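Local coordinates for protein putative TetR-family transcriptional regulator (Rhodococcus sp., PDB 2G3B) that probably binds cis-regulatory DNA as a transcription factor of the TetR family, most likely acting as a repressor, at residues L55-E68 and E87-W101. Sequence-based numbering, arbitrary orientation.
With GOL (glycerol), chain E.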
# COMPACT_ATOMS: atom_id res chain seq x y z
N LEU A 55 -10.61 -0.89 -13.13
CA LEU A 55 -9.23 -0.50 -12.90
C LEU A 55 -8.81 0.61 -13.87
O LEU A 55 -8.29 1.64 -13.45
CB LEU A 55 -8.34 -1.74 -13.03
CG LEU A 55 -8.17 -2.59 -11.78
CD1 LEU A 55 -7.78 -4.03 -12.17
CD2 LEU A 55 -7.10 -1.96 -10.84
N ASN A 56 -9.07 0.44 -15.17
CA ASN A 56 -8.62 1.43 -16.15
C ASN A 56 -9.37 2.78 -16.03
O ASN A 56 -8.77 3.85 -16.20
CB ASN A 56 -8.73 0.88 -17.57
CG ASN A 56 -7.58 -0.03 -17.92
OD1 ASN A 56 -6.41 0.16 -17.45
ND2 ASN A 56 -7.88 -1.05 -18.70
N TYR A 57 -10.67 2.71 -15.77
CA TYR A 57 -11.51 3.89 -15.50
C TYR A 57 -10.92 4.75 -14.35
O TYR A 57 -10.74 5.95 -14.50
CB TYR A 57 -12.92 3.41 -15.16
CG TYR A 57 -13.90 4.56 -14.95
CD1 TYR A 57 -14.43 5.22 -16.04
CD2 TYR A 57 -14.22 5.00 -13.66
CE1 TYR A 57 -15.31 6.29 -15.87
CE2 TYR A 57 -15.10 6.07 -13.48
CZ TYR A 57 -15.64 6.69 -14.59
OH TYR A 57 -16.54 7.75 -14.46
N ILE A 58 -10.62 4.11 -13.22
CA ILE A 58 -10.04 4.75 -12.02
C ILE A 58 -8.69 5.40 -12.38
O ILE A 58 -8.39 6.57 -12.01
CB ILE A 58 -9.91 3.69 -10.88
CG1 ILE A 58 -11.33 3.27 -10.40
CG2 ILE A 58 -9.09 4.19 -9.73
CD1 ILE A 58 -11.33 1.92 -9.68
N ASN A 59 -7.90 4.65 -13.15
CA ASN A 59 -6.58 5.18 -13.61
C ASN A 59 -6.74 6.39 -14.54
O ASN A 59 -6.02 7.39 -14.40
CB ASN A 59 -5.73 4.11 -14.29
CG ASN A 59 -4.28 4.59 -14.59
OD1 ASN A 59 -3.62 5.14 -13.71
ND2 ASN A 59 -3.85 4.46 -15.82
N ASP A 60 -7.66 6.29 -15.50
CA ASP A 60 -8.04 7.43 -16.33
C ASP A 60 -8.52 8.63 -15.54
O ASP A 60 -8.12 9.74 -15.83
CB ASP A 60 -9.11 7.06 -17.36
CG ASP A 60 -8.58 6.14 -18.45
OD1 ASP A 60 -7.34 5.97 -18.57
OD2 ASP A 60 -9.38 5.57 -19.19
N ARG A 61 -9.36 8.40 -14.53
CA ARG A 61 -9.80 9.47 -13.64
C ARG A 61 -8.62 10.11 -12.85
O ARG A 61 -8.56 11.36 -12.72
CB ARG A 61 -10.86 8.93 -12.67
CG ARG A 61 -11.87 9.96 -12.22
CD ARG A 61 -13.21 9.33 -11.78
NE ARG A 61 -13.03 8.44 -10.63
CZ ARG A 61 -14.03 7.94 -9.92
NH1 ARG A 61 -15.29 8.25 -10.29
NH2 ARG A 61 -13.78 7.14 -8.88
N ALA A 62 -7.73 9.26 -12.32
CA ALA A 62 -6.55 9.72 -11.54
C ALA A 62 -5.62 10.52 -12.45
O ALA A 62 -5.13 11.56 -12.06
CB ALA A 62 -5.79 8.51 -10.99
N ARG A 63 -5.39 10.01 -13.65
CA ARG A 63 -4.63 10.75 -14.66
C ARG A 63 -5.09 12.18 -14.90
O ARG A 63 -4.24 13.06 -15.00
CB ARG A 63 -4.53 9.99 -15.97
CG ARG A 63 -3.34 10.46 -16.82
CD ARG A 63 -3.04 9.55 -17.98
NE ARG A 63 -4.23 9.25 -18.77
CZ ARG A 63 -4.92 8.12 -18.71
NH1 ARG A 63 -4.53 7.11 -17.92
NH2 ARG A 63 -6.01 8.00 -19.48
N ALA A 64 -6.40 12.41 -15.00
CA ALA A 64 -6.94 13.77 -15.07
C ALA A 64 -6.49 14.66 -13.89
O ALA A 64 -6.21 15.85 -14.08
CB ALA A 64 -8.46 13.74 -15.15
N TYR A 65 -6.45 14.10 -12.67
CA TYR A 65 -5.98 14.88 -11.51
C TYR A 65 -4.44 14.99 -11.53
O TYR A 65 -3.89 15.97 -11.02
CB TYR A 65 -6.49 14.31 -10.18
CG TYR A 65 -8.01 14.48 -9.98
CD1 TYR A 65 -8.90 13.47 -10.34
CD2 TYR A 65 -8.53 15.65 -9.43
CE1 TYR A 65 -10.29 13.62 -10.17
CE2 TYR A 65 -9.92 15.82 -9.25
CZ TYR A 65 -10.79 14.80 -9.63
OH TYR A 65 -12.17 14.98 -9.46
N ARG A 66 -3.76 14.00 -12.13
CA ARG A 66 -2.29 14.03 -12.23
C ARG A 66 -1.76 15.12 -13.17
O ARG A 66 -0.59 15.58 -13.05
CB ARG A 66 -1.76 12.67 -12.67
CG ARG A 66 -1.87 11.67 -11.58
CD ARG A 66 -1.03 10.45 -11.84
NE ARG A 66 -1.44 9.61 -12.97
CZ ARG A 66 -2.15 8.48 -12.85
NH1 ARG A 66 -2.55 8.06 -11.66
NH2 ARG A 66 -2.43 7.76 -13.92
N SER A 67 -2.59 15.50 -14.13
CA SER A 67 -2.18 16.49 -15.12
C SER A 67 -2.95 17.81 -14.99
O SER A 67 -2.73 18.75 -15.78
CB SER A 67 -2.30 15.91 -16.55
OG SER A 67 -3.60 15.37 -16.78
N GLU A 68 -3.82 17.92 -13.98
CA GLU A 68 -4.61 19.15 -13.78
C GLU A 68 -3.72 20.39 -13.67
O GLU A 68 -2.85 20.46 -12.79
CB GLU A 68 -5.53 19.03 -12.56
CG GLU A 68 -6.59 20.15 -12.47
CD GLU A 68 -7.51 20.01 -11.25
OE1 GLU A 68 -7.16 19.23 -10.33
OE2 GLU A 68 -8.57 20.68 -11.19
N GLU A 87 -2.49 12.71 -6.48
CA GLU A 87 -3.00 11.40 -5.96
C GLU A 87 -3.61 11.46 -4.57
O GLU A 87 -4.41 10.57 -4.14
CB GLU A 87 -1.81 10.41 -5.92
CG GLU A 87 -1.10 10.18 -7.25
CD GLU A 87 -1.99 9.44 -8.28
OE1 GLU A 87 -2.95 8.76 -7.88
OE2 GLU A 87 -1.72 9.55 -9.48
N ILE A 88 -3.21 12.48 -3.82
CA ILE A 88 -3.61 12.62 -2.42
C ILE A 88 -4.14 14.02 -2.18
O ILE A 88 -3.38 14.95 -2.01
CB ILE A 88 -2.51 12.19 -1.40
CG1 ILE A 88 -2.11 10.71 -1.63
CG2 ILE A 88 -2.97 12.47 0.07
CD1 ILE A 88 -0.86 10.28 -0.84
N GLN A 89 -5.48 14.12 -2.16
CA GLN A 89 -6.22 15.39 -2.09
C GLN A 89 -7.54 15.11 -1.42
O GLN A 89 -8.10 14.04 -1.60
CB GLN A 89 -6.57 15.99 -3.49
CG GLN A 89 -5.43 16.11 -4.45
CD GLN A 89 -5.81 16.92 -5.70
OE1 GLN A 89 -6.26 18.07 -5.60
NE2 GLN A 89 -5.66 16.31 -6.88
N ASP A 90 -8.00 16.06 -0.62
CA ASP A 90 -9.31 16.00 0.03
C ASP A 90 -10.37 16.48 -0.96
O ASP A 90 -10.96 17.58 -0.79
CB ASP A 90 -9.35 16.95 1.24
CG ASP A 90 -8.44 16.53 2.37
OD1 ASP A 90 -8.17 15.31 2.52
OD2 ASP A 90 -7.94 17.42 3.13
N ARG A 91 -10.54 15.72 -2.03
CA ARG A 91 -11.60 15.92 -3.04
C ARG A 91 -12.31 14.59 -3.21
O ARG A 91 -11.69 13.55 -3.21
CB ARG A 91 -11.06 16.32 -4.40
CG ARG A 91 -10.26 17.60 -4.37
CD ARG A 91 -10.38 18.28 -5.71
NE ARG A 91 -9.08 18.56 -6.27
CZ ARG A 91 -8.88 18.98 -7.51
NH1 ARG A 91 -9.91 19.17 -8.34
NH2 ARG A 91 -7.64 19.21 -7.92
N PRO A 92 -13.66 14.62 -3.30
CA PRO A 92 -14.43 13.38 -3.24
C PRO A 92 -14.00 12.33 -4.24
O PRO A 92 -13.86 11.16 -3.85
CB PRO A 92 -15.92 13.83 -3.45
CG PRO A 92 -15.90 15.32 -3.15
CD PRO A 92 -14.49 15.83 -3.38
N GLU A 93 -13.80 12.71 -5.51
CA GLU A 93 -13.37 11.77 -6.53
C GLU A 93 -12.00 11.16 -6.27
O GLU A 93 -11.79 9.98 -6.54
CB GLU A 93 -13.34 12.37 -7.92
CG GLU A 93 -14.72 12.54 -8.58
CD GLU A 93 -14.59 12.59 -10.09
OE1 GLU A 93 -15.59 12.34 -10.75
OE2 GLU A 93 -13.46 12.87 -10.61
N VAL A 94 -11.06 11.98 -5.80
CA VAL A 94 -9.71 11.50 -5.51
C VAL A 94 -9.74 10.54 -4.35
O VAL A 94 -9.03 9.54 -4.37
CB VAL A 94 -8.71 12.70 -5.28
CG1 VAL A 94 -7.32 12.23 -4.85
CG2 VAL A 94 -8.58 13.54 -6.58
N VAL A 95 -10.58 10.81 -3.34
CA VAL A 95 -10.66 9.93 -2.17
C VAL A 95 -11.25 8.61 -2.65
O VAL A 95 -10.77 7.51 -2.29
CB VAL A 95 -11.56 10.55 -1.05
CG1 VAL A 95 -11.96 9.52 -0.00
CG2 VAL A 95 -10.82 11.71 -0.37
N GLU A 96 -12.34 8.71 -3.39
CA GLU A 96 -12.97 7.48 -3.90
C GLU A 96 -12.02 6.67 -4.77
O GLU A 96 -11.94 5.45 -4.62
CB GLU A 96 -14.24 7.80 -4.65
CG GLU A 96 -14.98 6.51 -4.98
CD GLU A 96 -16.11 6.74 -5.90
OE1 GLU A 96 -15.85 6.94 -7.09
OE2 GLU A 96 -17.25 6.80 -5.40
N ASN A 97 -11.31 7.30 -5.70
CA ASN A 97 -10.37 6.56 -6.56
C ASN A 97 -9.37 5.81 -5.70
O ASN A 97 -9.01 4.69 -5.97
CB ASN A 97 -9.43 7.53 -7.34
CG ASN A 97 -10.00 7.97 -8.66
OD1 ASN A 97 -11.01 7.41 -9.13
ND2 ASN A 97 -9.34 9.00 -9.29
N SER A 98 -8.90 6.53 -4.67
CA SER A 98 -7.91 6.01 -3.75
C SER A 98 -8.40 4.81 -2.92
O SER A 98 -7.69 3.79 -2.82
CB SER A 98 -7.38 7.18 -2.91
OG SER A 98 -6.36 6.70 -2.10
N LEU A 99 -9.63 4.91 -2.37
CA LEU A 99 -10.27 3.80 -1.70
C LEU A 99 -10.41 2.58 -2.60
O LEU A 99 -10.12 1.47 -2.14
CB LEU A 99 -11.66 4.16 -1.14
CG LEU A 99 -11.68 5.16 0.00
CD1 LEU A 99 -13.09 5.83 0.08
CD2 LEU A 99 -11.27 4.39 1.33
N ALA A 100 -10.90 2.77 -3.82
CA ALA A 100 -11.14 1.67 -4.78
C ALA A 100 -9.81 1.02 -5.16
O ALA A 100 -9.70 -0.19 -5.12
CB ALA A 100 -11.85 2.17 -6.03
N TRP A 101 -8.77 1.83 -5.40
CA TRP A 101 -7.46 1.28 -5.73
C TRP A 101 -6.90 0.50 -4.54
O TRP A 101 -6.38 -0.59 -4.72
CB TRP A 101 -6.51 2.42 -6.12
CG TRP A 101 -5.26 1.96 -6.68
CD1 TRP A 101 -4.07 1.72 -6.00
CD2 TRP A 101 -5.00 1.69 -8.06
NE1 TRP A 101 -3.12 1.29 -6.90
CE2 TRP A 101 -3.66 1.26 -8.16
CE3 TRP A 101 -5.79 1.71 -9.21
CZ2 TRP A 101 -3.07 0.90 -9.40
CZ3 TRP A 101 -5.21 1.35 -10.43
CH2 TRP A 101 -3.86 0.96 -10.50
C1 GOL E . -4.15 4.78 -10.03
O1 GOL E . -3.68 5.48 -11.18
C2 GOL E . -4.08 5.67 -8.78
O2 GOL E . -3.94 7.02 -9.14
C3 GOL E . -2.97 5.19 -7.87
O3 GOL E . -3.18 5.45 -6.48
O HOH W 1 -17.61 6.99 -9.06
O HOH W 2 -13.48 15.36 -6.90
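Arg61 reaches across to helix 92-101 and takes hold of Asn97 side-on: NE lies 2.7 Å from Asn97 OD1 and NH2 2.8 Å from the same oxygen, both from one face of the amide, while OD1 itself sits in the guanidinium plane. The bend at chi3 (62°) turns the guanidinium so that NH2 can also form a salt bridge to Glu96 OE1, which offers its anti lone pair. A water joins Arg61 NH1 to that carboxylate oxygen, and the other oxygen of Glu96 bonds to Thr14 of helix 2-23, tying in the N-terminal helix.

One turn on, Tyr65 is fixed on several sides. Val94 CG2 sits over the middle of its ring in a CH-pi contact, 3.5 Å from the centroid. Tyr65 OH donates to Glu93 OE2 at 2.7 Å, meeting it from above the carboxylate plane, and receives a hydrogen bond from a water that also links it to the backbone N of Glu93. The guanidinium plane of Arg91 is 84° from that of the ring, and Tyr65 CE2 lies over the guanidinium face. Gln89 OE1 takes NE and NH2 of Arg91, whose NH2 also makes a salt bridge to Glu68.

Helix 47-66 leads from the helix-turn-helix region, the predicted DNA-binding part, into the all-helical C-terminal domain characteristic of TetR regulators; its segment 55-66 crosses segment 92-101 at 141°, their axes 10.0 Å apart at closest approach.

At the Trp101 end the contact turns apolar: Ile58 CD1 packs on Ala100 CB at 3.7 Å, and Leu55 CD2 meets Trp101 CZ3 at 3.8 Å, the two side chains crossing at about a right angle. Glycerol, probably from the crystallisation liquor, lies over one face of the indole, and its O1 hydrogen-bonds with Asn59 OD1 and Arg66 NH1.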